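Local coordinates for protein aerobactin synthase IucA (Klebsiella pneumoniae subsp. pneumoniae, PDB 5JM7) that probably catalyses the ATP-dependent joining of citrate with N6-acetyl-N6-hydroxylysine in the biosynthesis of the siderophore aerobactin, at residues E417-L422 with D522-K527; Q477-F482 with H526-N531. One frame throughout, in Å; residues are numbered along the deposited sequence.

How the contacts relate
Contacts 1 and 2 illustrate how one short piece of chain, passing from a loop into a helix, can be held in two different ways. Their centres lie 10 Å apart, and they share His526 and Lys527. Residues 522-527 are fastened to the end of helix 394-420 by hydrogen bonds to Asp419 and by packing on Ala418, whereas residues 526-531 meet helix 475-500 through apolar atoms. Glu417 joins the two regions: its OE2 lies 3.3 Å from Leu478 CD2, and its OE1 lies 3.8 Å from Cys529 CB. Val524 CG2 also packs 4.1 Å from Leu530 CD1. Both contacts lie in the FhuF-like region of the chain.

Contact 1. Residues E417-L422 with D522-K527; sequences EADYGL and DQVTHK
Asp419 and Thr525 meet through a single carboxylate oxygen, OD1, which takes two hydrogen bonds from the same residue. The backbone N of Thr525 points at the syn lone pair of Asp419 OD1, 3.1 Å away and fairly straight at 163°, while Thr525 OG1 donates to Asp419 OD1 over 3.0 Å from above the carboxylate plane, about 40° out of it. A first torsion of 57° places the threonine hydroxyl between its own backbone N and carbonyl carbon, where it can share the acceptor used by that N. The hydroxyl also receives a bond from His526 ND1, with Thr525 OG1 close to the imidazole plane, which probably helps to fix the rotation of the hydroxyl that donates to Asp419 OD1. The other carboxylate oxygen, OD2, forms a salt bridge with Arg318, which probably offsets the cost of a negative charge near a helix C-terminus.

Beside this polar grip, the methyl of Ala418 points into the loop. Its CB rests on Val524 CB at 3.8 Å, the apolar part of the contact, and has the carbonyl oxygen His526 O as a van der Waals neighbour at 3.4 Å. The His526 ring lies obliquely by the carbonyl of Ala418 and stacks on His456, whose NE2 bonds to Glu417 O.

The principle is the anchoring of an interhelical loop by a helix end. Helix 394-420 closes in a wider pi-type turn, Gly421 leaves it with positive phi, and an aspartate of that last turn secures the backbone of the link between helices 506-521 and 528-535.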
loop_
_atom_site.group_PDB
_atom_site.type_symbol
_atom_site.label_atom_id
_atom_site.label_comp_id
_atom_site.label_asym_id
_atom_site.label_seq_id
_atom_site.Cartn_x
_atom_site.Cartn_y
_atom_site.Cartn_z
ATOM N N GLU A 417 25.730 -17.969 24.463
ATOM C CA GLU A 417 26.033 -18.699 25.686
ATOM C C GLU A 417 27.538 -18.846 25.870
ATOM O O GLU A 417 28.064 -18.616 26.963
ATOM C CB GLU A 417 25.350 -20.066 25.677
ATOM C CG GLU A 417 25.534 -20.823 27.015
ATOM C CD GLU A 417 26.905 -21.462 27.164
ATOM O OE1 GLU A 417 27.511 -21.823 26.130
ATOM O OE2 GLU A 417 27.407 -21.518 28.308
ATOM N N ALA A 418 28.252 -19.206 24.798
ATOM C CA ALA A 418 29.651 -19.614 24.931
ATOM C C ALA A 418 30.563 -18.428 25.196
ATOM O O ALA A 418 31.371 -18.460 26.132
ATOM C CB ALA A 418 30.114 -20.360 23.678
ATOM N N ASP A 419 30.455 -17.367 24.389
ATOM C CA ASP A 419 31.412 -16.274 24.516
ATOM C C ASP A 419 30.987 -15.215 25.523
ATOM O O ASP A 419 31.848 -14.501 26.046
ATOM C CB ASP A 419 31.677 -15.609 23.163
ATOM C CG ASP A 419 32.408 -16.525 22.209
ATOM O OD1 ASP A 419 32.790 -17.630 22.638
ATOM O OD2 ASP A 419 32.696 -16.104 21.066
ATOM N N TYR A 420 29.700 -15.130 25.841
ATOM C CA TYR A 420 29.149 -14.058 26.665
ATOM C C TYR A 420 28.459 -14.548 27.931
ATOM O O TYR A 420 28.202 -13.738 28.827
ATOM C CB TYR A 420 28.166 -13.208 25.827
ATOM C CG TYR A 420 28.865 -12.376 24.773
ATOM C CD1 TYR A 420 29.262 -12.942 23.559
ATOM C CD2 TYR A 420 29.214 -11.043 25.023
ATOM C CE1 TYR A 420 29.937 -12.196 22.603
ATOM C CE2 TYR A 420 29.891 -10.297 24.071
ATOM C CZ TYR A 420 30.256 -10.881 22.867
ATOM O OH TYR A 420 30.933 -10.136 21.931
ATOM N N GLY A 421 28.163 -15.833 28.045
ATOM C CA GLY A 421 27.505 -16.329 29.235
ATOM C C GLY A 421 26.014 -16.106 29.273
ATOM O O GLY A 421 25.390 -16.368 30.311
ATOM N N LEU A 422 25.423 -15.637 28.174
ATOM C CA LEU A 422 23.995 -15.362 28.091
ATOM C C LEU A 422 23.242 -16.591 27.592
ATOM O O LEU A 422 23.496 -17.083 26.488
ATOM C CB LEU A 422 23.763 -14.174 27.163
ATOM C CG LEU A 422 22.339 -13.833 26.753
ATOM C CD1 LEU A 422 21.481 -13.481 27.959
ATOM C CD2 LEU A 422 22.415 -12.697 25.748
ATOM N N ASP A 522 34.520 -24.510 16.624
ATOM C CA ASP A 522 35.845 -23.969 16.353
ATOM C C ASP A 522 35.908 -22.456 16.557
ATOM O O ASP A 522 37.005 -21.908 16.692
ATOM C CB ASP A 522 36.240 -24.309 14.916
ATOM C CG ASP A 522 36.402 -25.802 14.688
ATOM O OD1 ASP A 522 36.536 -26.543 15.682
ATOM O OD2 ASP A 522 36.351 -26.241 13.515
ATOM N N GLN A 523 34.764 -21.771 16.553
ATOM C CA GLN A 523 34.706 -20.315 16.600
ATOM C C GLN A 523 34.304 -19.782 17.971
ATOM O O GLN A 523 33.998 -18.590 18.090
ATOM C CB GLN A 523 33.723 -19.789 15.543
ATOM C CG GLN A 523 34.106 -20.091 14.102
ATOM C CD GLN A 523 35.400 -19.400 13.676
ATOM O OE1 GLN A 523 36.483 -20.010 13.638
ATOM N NE2 GLN A 523 35.291 -18.110 13.345
ATOM N N VAL A 524 34.270 -20.630 19.004
ATOM C CA VAL A 524 33.841 -20.207 20.330
ATOM C C VAL A 524 34.860 -20.644 21.374
ATOM O O VAL A 524 35.680 -21.543 21.168
ATOM C CB VAL A 524 32.447 -20.734 20.715
ATOM C CG1 VAL A 524 31.390 -20.220 19.739
ATOM C CG2 VAL A 524 32.442 -22.240 20.799
ATOM N N THR A 525 34.773 -19.994 22.525
ATOM C CA THR A 525 35.749 -20.180 23.604
ATOM C C THR A 525 35.334 -21.332 24.519
ATOM O O THR A 525 36.021 -22.356 24.590
ATOM C CB THR A 525 35.877 -18.858 24.360
ATOM O OG1 THR A 525 34.578 -18.484 24.832
ATOM C CG2 THR A 525 36.365 -17.756 23.418
ATOM N N HIS A 526 34.208 -21.171 25.223
ATOM C CA HIS A 526 33.674 -22.195 26.115
ATOM C C HIS A 526 32.972 -23.281 25.304
ATOM O O HIS A 526 31.857 -23.080 24.800
ATOM C CB HIS A 526 32.729 -21.548 27.117
ATOM C CG HIS A 526 33.425 -20.704 28.137
ATOM N ND1 HIS A 526 33.961 -19.470 27.843
ATOM C CD2 HIS A 526 33.629 -20.893 29.461
ATOM C CE1 HIS A 526 34.493 -18.945 28.931
ATOM N NE2 HIS A 526 34.298 -19.784 29.931
ATOM N N LYS A 527 33.608 -24.449 25.215
ATOM C CA LYS A 527 33.164 -25.560 24.387
ATOM C C LYS A 527 32.142 -26.445 25.093
ATOM O O LYS A 527 31.631 -27.383 24.469
ATOM C CB LYS A 527 34.365 -26.437 24.010
ATOM C CG LYS A 527 35.531 -25.697 23.392
ATOM C CD LYS A 527 35.249 -25.156 22.037
ATOM C CE LYS A 527 36.472 -24.384 21.575
ATOM N NZ LYS A 527 37.614 -25.282 21.468
#

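Contact 2. Residues Q477-F482 with H526-N531; sequences QLLRYF and HKTCLN
Cys529 meets Phe482 through its sulfur, in a sulfur-aromatic contact. SG comes within 3.5 Å of Phe482 CD2 and stands 4.7 Å from the ring centroid, approaching obliquely at 65° off the ring normal. With SG anti to the backbone N of Cys529 (chi1 -174°), the thiol extends toward the CD2-CE2 side of the phenyl ring.

The leucines add purely aliphatic contacts. Leu478 sends a single methyl, CD2, to Cys529 CB at 4.2 Å. Leu479 turns the end of its side chain across the turn that carries Thr528 and Cys529: its CD2 lies 4.0 Å from Cys529 CA, and its CD1 brushes the Thr528 methyl CG2 at 4.5 Å. No hydrogen bond joins the two segments, so they are held by van der Waals contact around Cys529.

This example shows how a small side chain can serve several larger ones at a helix-helix interface. Helix 475-500 lies against helix 528-535 at Thr528 and Cys529, and helix 394-420 closes the same region: Phe414 packs edge-to-face with Phe482 and also touches Cys529 and Leu530. Val423, on strand 422-424, lies against both Leu478 and Phe482.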
loop_
_atom_site.group_PDB
_atom_site.type_symbol
_atom_site.label_atom_id
_atom_site.label_comp_id
_atom_site.label_asym_id
_atom_site.label_seq_id
_atom_site.Cartn_x
_atom_site.Cartn_y
_atom_site.Cartn_z
ATOM N N GLN A 477 22.183 -27.187 34.871
ATOM C CA GLN A 477 20.965 -26.598 34.308
ATOM C C GLN A 477 21.138 -26.193 32.847
ATOM O O GLN A 477 20.215 -26.371 32.037
ATOM C CB GLN A 477 20.537 -25.406 35.151
ATOM C CG GLN A 477 19.892 -25.784 36.462
ATOM C CD GLN A 477 19.719 -24.581 37.358
ATOM O OE1 GLN A 477 20.552 -23.659 37.347
ATOM N NE2 GLN A 477 18.599 -24.533 38.074
ATOM N N LEU A 478 22.300 -25.639 32.491
ATOM C CA LEU A 478 22.570 -25.339 31.088
ATOM C C LEU A 478 22.342 -26.564 30.205
ATOM O O LEU A 478 21.568 -26.516 29.235
ATOM C CB LEU A 478 24.000 -24.821 30.936
ATOM C CG LEU A 478 24.472 -24.575 29.505
ATOM C CD1 LEU A 478 23.635 -23.472 28.837
ATOM C CD2 LEU A 478 25.991 -24.255 29.460
ATOM N N LEU A 479 22.973 -27.689 30.560
ATOM C CA LEU A 479 22.935 -28.879 29.721
ATOM C C LEU A 479 21.585 -29.589 29.765
ATOM O O LEU A 479 21.255 -30.333 28.831
ATOM C CB LEU A 479 24.072 -29.831 30.127
ATOM C CG LEU A 479 25.458 -29.215 29.929
ATOM C CD1 LEU A 479 26.565 -30.122 30.457
ATOM C CD2 LEU A 479 25.679 -28.863 28.474
ATOM N N ARG A 480 20.793 -29.384 30.813
ATOM C CA ARG A 480 19.458 -29.986 30.857
ATOM C C ARG A 480 18.443 -29.265 29.957
ATOM O O ARG A 480 17.571 -29.917 29.372
ATOM C CB ARG A 480 18.937 -30.027 32.301
ATOM C CG ARG A 480 17.530 -30.637 32.434
ATOM C CD ARG A 480 17.195 -30.976 33.875
ATOM N NE ARG A 480 18.091 -32.023 34.365
ATOM C CZ ARG A 480 19.071 -31.809 35.235
ATOM N NH1 ARG A 480 19.265 -30.588 35.737
ATOM N NH2 ARG A 480 19.849 -32.816 35.614
ATOM N N TYR A 481 18.526 -27.944 29.833
ATOM C CA TYR A 481 17.464 -27.167 29.196
ATOM C C TYR A 481 17.844 -26.594 27.840
ATOM O O TYR A 481 17.088 -26.755 26.878
ATOM C CB TYR A 481 17.025 -26.041 30.146
ATOM C CG TYR A 481 16.368 -26.577 31.394
ATOM C CD1 TYR A 481 15.371 -27.546 31.311
ATOM C CD2 TYR A 481 16.812 -26.194 32.655
ATOM C CE1 TYR A 481 14.787 -28.068 32.451
ATOM C CE2 TYR A 481 16.239 -26.712 33.797
ATOM C CZ TYR A 481 15.227 -27.651 33.693
ATOM O OH TYR A 481 14.651 -28.170 34.834
ATOM N N PHE A 482 18.993 -25.934 27.738
ATOM C CA PHE A 482 19.373 -25.271 26.493
ATOM C C PHE A 482 19.434 -26.228 25.298
ATOM O O PHE A 482 18.830 -25.909 24.259
ATOM C CB PHE A 482 20.703 -24.537 26.715
ATOM C CG PHE A 482 21.162 -23.712 25.548
ATOM C CD1 PHE A 482 20.671 -22.419 25.363
ATOM C CD2 PHE A 482 22.077 -24.204 24.643
ATOM C CE1 PHE A 482 21.102 -21.633 24.297
ATOM C CE2 PHE A 482 22.498 -23.424 23.559
ATOM C CZ PHE A 482 22.006 -22.135 23.388
ATOM N N HIS A 526 34.208 -21.171 25.223
ATOM C CA HIS A 526 33.674 -22.195 26.115
ATOM C C HIS A 526 32.972 -23.281 25.304
ATOM O O HIS A 526 31.857 -23.080 24.800
ATOM C CB HIS A 526 32.729 -21.548 27.117
ATOM C CG HIS A 526 33.425 -20.704 28.137
ATOM N ND1 HIS A 526 33.961 -19.470 27.843
ATOM C CD2 HIS A 526 33.629 -20.893 29.461
ATOM C CE1 HIS A 526 34.493 -18.945 28.931
ATOM N NE2 HIS A 526 34.298 -19.784 29.931
ATOM N N LYS A 527 33.608 -24.449 25.215
ATOM C CA LYS A 527 33.164 -25.560 24.387
ATOM C C LYS A 527 32.142 -26.445 25.093
ATOM O O LYS A 527 31.631 -27.383 24.469
ATOM C CB LYS A 527 34.365 -26.437 24.010
ATOM C CG LYS A 527 35.531 -25.697 23.392
ATOM C CD LYS A 527 35.249 -25.156 22.037
ATOM C CE LYS A 527 36.472 -24.384 21.575
ATOM N NZ LYS A 527 37.614 -25.282 21.468
ATOM N N THR A 528 31.850 -26.185 26.377
ATOM C CA THR A 528 31.117 -27.160 27.190
ATOM C C THR A 528 29.785 -27.541 26.560
ATOM O O THR A 528 29.430 -28.725 26.507
ATOM C CB THR A 528 30.887 -26.625 28.606
ATOM O OG1 THR A 528 32.142 -26.347 29.245
ATOM C CG2 THR A 528 30.137 -27.642 29.434
ATOM N N CYS A 529 29.031 -26.559 26.072
ATOM C CA CYS A 529 27.681 -26.848 25.603
ATOM C C CYS A 529 27.697 -27.574 24.261
ATOM O O CYS A 529 26.929 -28.520 24.061
ATOM C CB CYS A 529 26.868 -25.559 25.518
ATOM S SG CYS A 529 25.138 -25.864 25.102
ATOM N N LEU A 530 28.571 -27.157 23.334
ATOM C CA LEU A 530 28.655 -27.846 22.042
ATOM C C LEU A 530 29.199 -29.263 22.193
ATOM O O LEU A 530 28.702 -30.183 21.534
ATOM C CB LEU A 530 29.476 -27.040 21.029
ATOM C CG LEU A 530 28.707 -25.808 20.529
ATOM C CD1 LEU A 530 29.523 -24.879 19.652
ATOM C CD2 LEU A 530 27.520 -26.304 19.724
ATOM N N ASN A 531 30.195 -29.466 23.067
ATOM C CA ASN A 531 30.710 -30.818 23.317
ATOM C C ASN A 531 29.587 -31.782 23.691
ATOM O O ASN A 531 29.441 -32.851 23.081
ATOM C CB ASN A 531 31.769 -30.800 24.419
ATOM C CG ASN A 531 33.060 -30.156 23.975
ATOM O OD1 ASN A 531 33.362 -30.063 22.780
ATOM N ND2 ASN A 531 33.851 -29.732 24.944
#